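Local structure of gamma-glutamyl-gamma-aminobutyraldehyde dehydrogenase (Burkholderia cenocepacia, 4LIH) at residues 24-29 with 110-115; 43-48 with 59-64; 207-212 with 227-232. The protein probably oxidises aldehydes to carboxylic acids with NAD(P)+ as electron acceptor, gamma-glutamyl-gamma-aminobutyraldehyde being the likely substrate. All blocks are in the same frame, centred on the assembly; numbering follows the deposited sequence.

Contact 1: 24-29 with 110-115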
loop_
_atom_site.group_PDB
_atom_site.type_symbol
_atom_site.label_atom_id
_atom_site.label_comp_id
_atom_site.label_asym_id
_atom_site.label_seq_id
_atom_site.Cartn_x
_atom_site.Cartn_y
_atom_site.Cartn_z
ATOM N N LEU A 24 31.428 -1.375 -37.825
ATOM C CA LEU A 24 30.708 -0.560 -36.857
ATOM C C LEU A 24 31.147 0.915 -36.911
ATOM O O LEU A 24 32.309 1.210 -36.767
ATOM C CB LEU A 24 30.952 -1.134 -35.457
ATOM C CG LEU A 24 30.072 -0.594 -34.330
ATOM C CD1 LEU A 24 28.620 -0.925 -34.576
ATOM C CD2 LEU A 24 30.548 -1.162 -32.997
ATOM N N GLU A 25 30.195 1.820 -37.120
ATOM C CA GLU A 25 30.409 3.257 -36.952
ATOM C C GLU A 25 30.142 3.619 -35.482
ATOM O O GLU A 25 29.029 3.437 -35.009
ATOM C CB GLU A 25 29.438 4.057 -37.834
ATOM C CG GLU A 25 29.455 3.697 -39.312
ATOM C CD GLU A 25 30.609 4.324 -40.073
ATOM O OE1 GLU A 25 31.626 4.725 -39.452
ATOM O OE2 GLU A 25 30.518 4.399 -41.330
ATOM N N ILE A 26 31.125 4.142 -34.767
ATOM C CA ILE A 26 30.958 4.420 -33.322
ATOM C C ILE A 26 30.799 5.926 -33.135
ATOM O O ILE A 26 31.678 6.695 -33.536
ATOM C CB ILE A 26 32.183 3.968 -32.513
ATOM C CG1 ILE A 26 32.382 2.454 -32.614
ATOM C CG2 ILE A 26 32.029 4.387 -31.044
ATOM C CD1 ILE A 26 33.588 1.899 -31.885
ATOM N N GLU A 27 29.707 6.344 -32.497
ATOM C CA GLU A 27 29.486 7.757 -32.166
ATOM C C GLU A 27 30.185 8.106 -30.840
ATOM O O GLU A 27 29.912 7.453 -29.822
ATOM C CB GLU A 27 28.004 8.046 -32.023
ATOM C CG GLU A 27 27.710 9.479 -31.590
ATOM C CD GLU A 27 28.226 10.500 -32.580
ATOM O OE1 GLU A 27 27.586 10.607 -33.664
ATOM O OE2 GLU A 27 29.263 11.169 -32.293
ATOM N N GLY A 28 31.048 9.145 -30.872
ATOM C CA GLY A 28 31.834 9.574 -29.714
ATOM C C GLY A 28 31.451 10.916 -29.116
ATOM O O GLY A 28 31.942 11.290 -28.036
ATOM N N ARG A 29 30.548 11.636 -29.767
ATOM C CA ARG A 29 30.129 12.932 -29.244
ATOM C C ARG A 29 29.207 12.839 -28.009
ATOM O O ARG A 29 28.510 11.858 -27.813
ATOM C CB ARG A 29 29.456 13.743 -30.339
ATOM C CG ARG A 29 30.458 14.197 -31.432
ATOM C CD ARG A 29 29.791 14.868 -32.628
ATOM N NE ARG A 29 28.975 13.915 -33.361
ATOM C CZ ARG A 29 28.122 14.209 -34.348
ATOM N NH1 ARG A 29 27.902 15.442 -34.700
ATOM N NH2 ARG A 29 27.438 13.244 -34.938
ATOM N N SER A 110 24.878 -4.401 -27.593
ATOM C CA SER A 110 25.644 -5.485 -26.998
ATOM C C SER A 110 27.111 -5.447 -27.463
ATOM O O SER A 110 28.032 -5.588 -26.639
ATOM C CB SER A 110 25.000 -6.808 -27.326
ATOM O OG SER A 110 23.701 -6.895 -26.794
ATOM N N LEU A 111 27.333 -5.232 -28.759
ATOM C CA LEU A 111 28.714 -5.208 -29.299
ATOM C C LEU A 111 29.499 -3.988 -28.802
ATOM O O LEU A 111 30.667 -4.095 -28.461
ATOM C CB LEU A 111 28.699 -5.329 -30.833
ATOM C CG LEU A 111 30.066 -5.200 -31.561
ATOM C CD1 LEU A 111 30.995 -6.371 -31.241
ATOM C CD2 LEU A 111 29.818 -5.105 -33.055
ATOM N N LEU A 112 28.860 -2.821 -28.736
ATOM C CA LEU A 112 29.480 -1.644 -28.155
ATOM C C LEU A 112 29.927 -1.889 -26.716
ATOM O O LEU A 112 31.060 -1.540 -26.377
ATOM C CB LEU A 112 28.528 -0.447 -28.182
ATOM C CG LEU A 112 28.248 0.147 -29.530
ATOM C CD1 LEU A 112 27.071 1.101 -29.414
ATOM C CD2 LEU A 112 29.493 0.900 -30.015
ATOM N N GLU A 113 29.061 -2.507 -25.904
ATOM C CA GLU A 113 29.360 -2.805 -24.496
ATOM C C GLU A 113 30.530 -3.764 -24.326
ATOM O O GLU A 113 31.327 -3.601 -23.403
ATOM C CB GLU A 113 28.122 -3.417 -23.782
ATOM C CG GLU A 113 28.136 -3.365 -22.241
ATOM C CD GLU A 113 27.674 -2.013 -21.728
ATOM O OE1 GLU A 113 27.987 -0.989 -22.346
ATOM O OE2 GLU A 113 26.933 -1.963 -20.756
ATOM N N THR A 114 30.570 -4.785 -25.178
ATOM C CA THR A 114 31.607 -5.835 -25.164
ATOM C C THR A 114 32.946 -5.227 -25.628
ATOM O O THR A 114 33.961 -5.462 -25.006
ATOM C CB THR A 114 31.208 -7.031 -26.069
ATOM O OG1 THR A 114 30.155 -7.799 -25.450
ATOM C CG2 THR A 114 32.391 -7.933 -26.374
ATOM N N LEU A 115 32.919 -4.409 -26.686
ATOM C CA LEU A 115 34.142 -3.694 -27.105
ATOM C C LEU A 115 34.698 -2.715 -26.088
ATOM O O LEU A 115 35.905 -2.669 -25.870
ATOM C CB LEU A 115 33.901 -2.925 -28.413
ATOM C CG LEU A 115 33.615 -3.820 -29.606
ATOM C CD1 LEU A 115 33.094 -2.965 -30.777
ATOM C CD2 LEU A 115 34.840 -4.623 -29.995
#

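Contact 2: 43-48 with 59-64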
loop_
_atom_site.group_PDB
_atom_site.type_symbol
_atom_site.label_atom_id
_atom_site.label_comp_id
_atom_site.label_asym_id
_atom_site.label_seq_id
_atom_site.Cartn_x
_atom_site.Cartn_y
_atom_site.Cartn_z
ATOM N N ARG A 43 37.900 18.921 -27.161
ATOM C CA ARG A 43 38.585 18.013 -26.273
ATOM C C ARG A 43 38.089 16.597 -26.466
ATOM O O ARG A 43 36.889 16.366 -26.513
ATOM C CB ARG A 43 38.306 18.388 -24.830
ATOM C CG ARG A 43 38.805 19.743 -24.418
ATOM C CD ARG A 43 38.127 20.225 -23.159
ATOM N NE ARG A 43 38.165 19.218 -22.104
ATOM C CZ ARG A 43 38.203 19.496 -20.815
ATOM N NH1 ARG A 43 38.190 20.759 -20.402
ATOM N NH2 ARG A 43 38.259 18.508 -19.937
ATOM N N THR A 44 39.002 15.650 -26.539
ATOM C CA THR A 44 38.587 14.260 -26.580
ATOM C C THR A 44 39.495 13.411 -25.716
ATOM O O THR A 44 40.584 13.833 -25.323
ATOM C CB THR A 44 38.585 13.698 -28.011
ATOM O OG1 THR A 44 39.898 13.772 -28.564
ATOM C CG2 THR A 44 37.622 14.452 -28.914
ATOM N N PHE A 45 39.016 12.217 -25.411
ATOM C CA PHE A 45 39.839 11.141 -24.893
ATOM C C PHE A 45 39.711 9.933 -25.814
ATOM O O PHE A 45 38.742 9.841 -26.570
ATOM C CB PHE A 45 39.487 10.811 -23.448
ATOM C CG PHE A 45 38.136 10.154 -23.232
ATOM C CD1 PHE A 45 37.998 8.781 -23.299
ATOM C CD2 PHE A 45 37.041 10.900 -22.835
ATOM C CE1 PHE A 45 36.775 8.177 -23.028
ATOM C CE2 PHE A 45 35.810 10.308 -22.602
ATOM C CZ PHE A 45 35.673 8.940 -22.700
ATOM N N ASP A 46 40.725 9.071 -25.805
ATOM C CA ASP A 46 40.729 7.828 -26.593
ATOM C C ASP A 46 40.015 6.737 -25.817
ATOM O O ASP A 46 40.398 6.360 -24.693
ATOM C CB ASP A 46 42.141 7.336 -26.912
ATOM C CG ASP A 46 42.857 8.185 -27.948
ATOM O OD1 ASP A 46 42.274 9.086 -28.598
ATOM O OD2 ASP A 46 44.035 7.894 -28.122
ATOM N N CYS A 47 38.958 6.239 -26.431
ATOM C CA CYS A 47 38.211 5.126 -25.910
ATOM C C CYS A 47 38.841 3.824 -26.368
ATOM O O CYS A 47 38.756 3.430 -27.561
ATOM C CB CYS A 47 36.797 5.238 -26.391
ATOM S SG CYS A 47 35.695 3.890 -25.905
ATOM N N VAL A 48 39.489 3.166 -25.410
ATOM C CA VAL A 48 40.321 1.987 -25.667
ATOM C C VAL A 48 39.603 0.708 -25.239
ATOM O O VAL A 48 38.863 0.699 -24.264
ATOM C CB VAL A 48 41.663 2.078 -24.906
ATOM C CG1 VAL A 48 42.558 0.888 -25.217
ATOM C CG2 VAL A 48 42.382 3.362 -25.252
ATOM N N VAL A 59 36.323 10.140 -28.050
ATOM C CA VAL A 59 35.074 10.480 -27.409
ATOM C C VAL A 59 35.200 11.851 -26.753
ATOM O O VAL A 59 36.257 12.227 -26.274
ATOM C CB VAL A 59 34.705 9.392 -26.389
ATOM C CG1 VAL A 59 33.535 9.806 -25.479
ATOM C CG2 VAL A 59 34.416 8.090 -27.142
ATOM N N ALA A 60 34.128 12.610 -26.783
ATOM C CA ALA A 60 34.121 13.943 -26.184
ATOM C C ALA A 60 34.652 13.893 -24.742
ATOM O O ALA A 60 34.194 13.118 -23.976
ATOM C CB ALA A 60 32.717 14.512 -26.213
ATOM N N ASP A 61 35.606 14.755 -24.407
ATOM C CA ASP A 61 36.069 14.898 -23.036
ATOM C C ASP A 61 35.502 16.176 -22.388
ATOM O O ASP A 61 36.122 17.263 -22.457
ATOM C CB ASP A 61 37.584 14.906 -22.988
ATOM C CG ASP A 61 38.096 14.967 -21.573
ATOM O OD1 ASP A 61 37.654 14.147 -20.740
ATOM O OD2 ASP A 61 38.930 15.840 -21.309
ATOM N N CYS A 62 34.333 16.041 -21.737
ATOM C CA CYS A 62 33.626 17.212 -21.264
ATOM C C CYS A 62 34.212 17.866 -20.041
ATOM O O CYS A 62 34.766 17.231 -19.146
ATOM C CB CYS A 62 32.126 16.928 -21.052
ATOM S SG CYS A 62 31.306 16.545 -22.623
ATOM N N GLY A 63 34.072 19.176 -20.019
ATOM C CA GLY A 63 34.444 19.974 -18.869
ATOM C C GLY A 63 33.283 20.847 -18.460
ATOM O O GLY A 63 32.114 20.539 -18.738
ATOM N N GLU A 64 33.596 21.935 -17.762
ATOM C CA GLU A 64 32.552 22.766 -17.196
ATOM C C GLU A 64 31.616 23.408 -18.213
ATOM O O GLU A 64 30.402 23.474 -17.984
ATOM C CB GLU A 64 33.148 23.802 -16.225
ATOM C CG GLU A 64 32.097 24.323 -15.277
ATOM C CD GLU A 64 32.640 25.150 -14.146
ATOM O OE1 GLU A 64 33.785 24.902 -13.665
ATOM O OE2 GLU A 64 31.880 26.064 -13.750
#

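Contact 3: 207-212 with 227-232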
loop_
_atom_site.group_PDB
_atom_site.type_symbol
_atom_site.label_atom_id
_atom_site.label_comp_id
_atom_site.label_asym_id
_atom_site.label_seq_id
_atom_site.Cartn_x
_atom_site.Cartn_y
_atom_site.Cartn_z
ATOM N N THR A 207 27.780 3.003 -24.865
ATOM C CA THR A 207 26.348 2.660 -24.844
ATOM C C THR A 207 25.504 3.812 -24.306
ATOM O O THR A 207 24.385 4.004 -24.758
ATOM C CB THR A 207 26.020 1.312 -24.141
ATOM O OG1 THR A 207 26.535 1.271 -22.794
ATOM C CG2 THR A 207 26.564 0.167 -24.945
ATOM N N ALA A 208 26.042 4.574 -23.351
ATOM C CA ALA A 208 25.359 5.742 -22.823
ATOM C C ALA A 208 25.044 6.703 -23.957
ATOM O O ALA A 208 23.906 7.160 -24.125
ATOM C CB ALA A 208 26.238 6.450 -21.800
ATOM N N ILE A 209 26.110 7.039 -24.688
ATOM C CA ILE A 209 26.023 7.899 -25.853
ATOM C C ILE A 209 24.998 7.349 -26.828
ATOM O O ILE A 209 24.110 8.077 -27.265
ATOM C CB ILE A 209 27.406 8.071 -26.542
ATOM C CG1 ILE A 209 28.367 8.849 -25.640
ATOM C CG2 ILE A 209 27.229 8.785 -27.878
ATOM C CD1 ILE A 209 29.771 9.053 -26.157
ATOM N N ARG A 210 25.109 6.077 -27.176
ATOM C CA ARG A 210 24.202 5.477 -28.147
ATOM C C ARG A 210 22.732 5.580 -27.730
ATOM O O ARG A 210 21.892 5.985 -28.549
ATOM C CB ARG A 210 24.581 4.011 -28.447
ATOM C CG ARG A 210 23.839 3.374 -29.620
ATOM C CD ARG A 210 24.082 4.188 -30.892
ATOM N NE ARG A 210 23.377 3.634 -32.069
ATOM C CZ ARG A 210 22.318 4.159 -32.693
ATOM N NH1 ARG A 210 21.786 5.323 -32.356
ATOM N NH2 ARG A 210 21.788 3.508 -33.712
ATOM N N VAL A 211 22.410 5.254 -26.475
ATOM C CA VAL A 211 21.000 5.226 -26.023
ATOM C C VAL A 211 20.396 6.629 -25.936
ATOM O O VAL A 211 19.159 6.802 -25.980
ATOM C CB VAL A 211 20.758 4.457 -24.695
ATOM C CG1 VAL A 211 21.179 2.997 -24.818
ATOM C CG2 VAL A 211 21.422 5.110 -23.494
ATOM N N ALA A 212 21.279 7.622 -25.841
ATOM C CA ALA A 212 20.873 9.031 -25.851
ATOM C C ALA A 212 20.239 9.390 -27.184
ATOM O O ALA A 212 19.216 10.053 -27.218
ATOM C CB ALA A 212 22.070 9.936 -25.601
ATOM N N VAL A 227 23.841 13.134 -22.144
ATOM C CA VAL A 227 24.981 12.294 -21.792
ATOM C C VAL A 227 26.259 13.127 -22.014
ATOM O O VAL A 227 26.460 13.730 -23.106
ATOM C CB VAL A 227 24.995 10.966 -22.607
ATOM C CG1 VAL A 227 26.290 10.176 -22.395
ATOM C CG2 VAL A 227 23.773 10.105 -22.245
ATOM N N VAL A 228 27.055 13.231 -20.955
ATOM C CA VAL A 228 28.266 14.041 -20.897
ATOM C C VAL A 228 29.465 13.142 -20.595
ATOM O O VAL A 228 29.816 12.928 -19.428
ATOM C CB VAL A 228 28.134 15.138 -19.816
ATOM C CG1 VAL A 228 29.391 15.973 -19.674
ATOM C CG2 VAL A 228 26.956 16.011 -20.144
ATOM N N PRO A 229 30.102 12.628 -21.655
ATOM C CA PRO A 229 31.295 11.797 -21.444
ATOM C C PRO A 229 32.488 12.613 -20.914
ATOM O O PRO A 229 32.517 13.843 -21.092
ATOM C CB PRO A 229 31.587 11.206 -22.832
ATOM C CG PRO A 229 30.584 11.747 -23.770
ATOM C CD PRO A 229 29.738 12.764 -23.073
ATOM N N GLY A 230 33.442 11.910 -20.277
ATOM C CA GLY A 230 34.652 12.534 -19.701
ATOM C C GLY A 230 35.144 11.773 -18.485
ATOM O O GLY A 230 34.649 10.672 -18.186
ATOM N N ALA A 231 36.086 12.365 -17.765
ATOM C CA ALA A 231 36.722 11.731 -16.632
ATOM C C ALA A 231 36.104 12.217 -15.296
ATOM O O ALA A 231 34.896 12.387 -15.188
ATOM C CB ALA A 231 38.237 11.964 -16.685
ATOM N N GLY A 232 36.931 12.419 -14.275
ATOM C CA GLY A 232 36.459 12.856 -12.948
ATOM C C GLY A 232 35.819 14.231 -12.886
ATOM O O GLY A 232 34.867 14.432 -12.109
#

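Contact 1: 24-29 with 110-115
Where Leu24 and Ile26 meet Leu111, Leu112 and Leu115 every touching group is a branched aliphatic one; the flat groups, the Glu27 carboxylate and the Arg29 guanidinium, pair with each other inside 24-29. The carboxylate lies at the edge of the guanidinium, which grips it side-on. Arg29 NH2 reaches Glu27 OE1 at 2.9 Å and Arg29 NE reaches Glu27 OE2 at 3.0 Å, both on the syn side but tilted from the carboxylate plane. Arg29 N adds a bond to the anti lone pair of Glu27 OE2, 2.9 Å away. Three bonds thus fix the carboxylate and tie the chain across Gly28.

The apolar contact runs mainly through one methyl. In Leu24, chi1 of -168° turns CG toward the helix and chi2 of 63° brings CD2 onto it. There CD2 sits among three leucine methyls: 3.8 Å from Leu112 CD2, 3.8 Å from Leu115 CD1 and 4.0 Å from Leu111 CD2. Leu115 comes at it tip to tip, whereas Leu112 crosses it at a slant. Leu112 CD2 serves both loop residues, because Ile26, sliding past in the opposite direction, brings CG1 to 4.2 Å from it.

Leu111, Leu112 and Leu115 are buried, Leu24 and Ile26 partly exposed. The latter two lie against one side of helix 106-117, just after helix 14-23 ends. Ile26 also touches Leu56 and Ala57 of strand 55-60 and Leu206 of helix 206-218, while Glu27 packs on Ile209 and Gln213 of that same helix.

Contact 2: 43-48 with 59-64
In the beta hairpin of strands 44-48 and 55-60, segments 43-48 and 59-64 pair at the end away from the turn. Phe45 and Val59 form an antiparallel hydrogen-bonded pair: Phe45 N to Val59 O and Val59 N to Phe45 O are both 2.9 Å. Thr44 and Ala60 make the next, non-hydrogen-bonded pair, and beyond it Asp61 N binds Arg43 O at 2.9 Å. The Phe45 (chi1 70°) and Val59 side chains run side by side in the same direction, which brings Val59 CB over one ring face, toward its rim, in a CH-pi contact 4.1 Å from the Phe45 centroid. Val59 CG1 is 3.6 Å from Phe45 CZ, and Val59 CG2 rests on Cys47 CB.

Just outside the paired strands, Arg43, before the first, bends at chi3 and crosses Asp61, after the second. Arg43 NH2 makes a salt bridge to Asp61 OD2 at 3.1 Å, within the guanidinium plane but from above the carboxylate plane; a weak bond joins Arg43 NE to Asp61 O. The Cys62-Gly63 backbone lies over one guanidinium face.

Phe45 and Val59 both touch Pro205, and Val59 continues onto Leu206 and Ile209 of helix 206-218. Gly63 stands at the N-cap position of helix 64-80.

Contact 3: 207-212 with 227-232
Apolar packing joins Ala208, Ile209 and Ala212 on helix 206-218 to Val227, the last residue of strand 225-227, and Pro229, two residues on in the loop. Val227 makes most of the contact, and its two methyls divide it. CG1, opposite the backbone N (chi1 172°), lies 3.8 Å from Ala208 CB and 4.1 Å from Ile209 CG1. CG2 lies 3.8 Å from Ala212 CB, one helical turn on from Ala208. The small alanines let the valine come close to the helix backbone. Ile209 crosses both Val227 and Pro229 at about a right angle; its extended chain (chi2 178°) carries CD1 past the valine to 3.7 Å from Pro229 CG.

Contacts between methyl and backbone complete this packing. Val227 CG2 sits 3.5 Å from Ala208 O, a carbonyl whose hydrogen bond goes along the helix to Ala212 N, and Val227 CG1 is 3.9 Å from Ile209 N.

Several polar side chains and carbonyls bond outside the two segments. Thr207 OG1 is hydrogen-bonded to Glu113 and Arg210 NE forms a salt bridge with Glu108, both on helix 106-117, while Lys199 NZ bonds to the carbonyls of Gly230 and Ala231.

Strands 195-199 and 225-227 pair in parallel and helix 206-218 connects them, a beta-alpha-beta crossover in which this contact seats the helix against the second strand. Such units build the Rossmann-type coenzyme domain of aldehyde dehydrogenases; the glycine-containing turn from Gly230 into helix 232-240 is consistent with it.

How the contacts relate
The touching residues of contact 3 are all buried; contact 1 is buried on its helical side, with Leu24 and Ile26 partly exposed; contact 2 lies farthest out and mixes strand bonds and a salt bridge with packing. Contacts 1 and 3 are held across by aliphatic packing alone. Helix 206-218, itself one side of contact 3, packs on the other two as well, and Ile209 has CG2 against Glu27 O and Arg29 O of contact 1. Backbone hydrogen bonds join the contacts, Gly28 O with Ala60 N and Cys62 N with Pro229 O. Along the chain, contact 2 is nested within the loop that contact 1 closes, and contact 3 follows both.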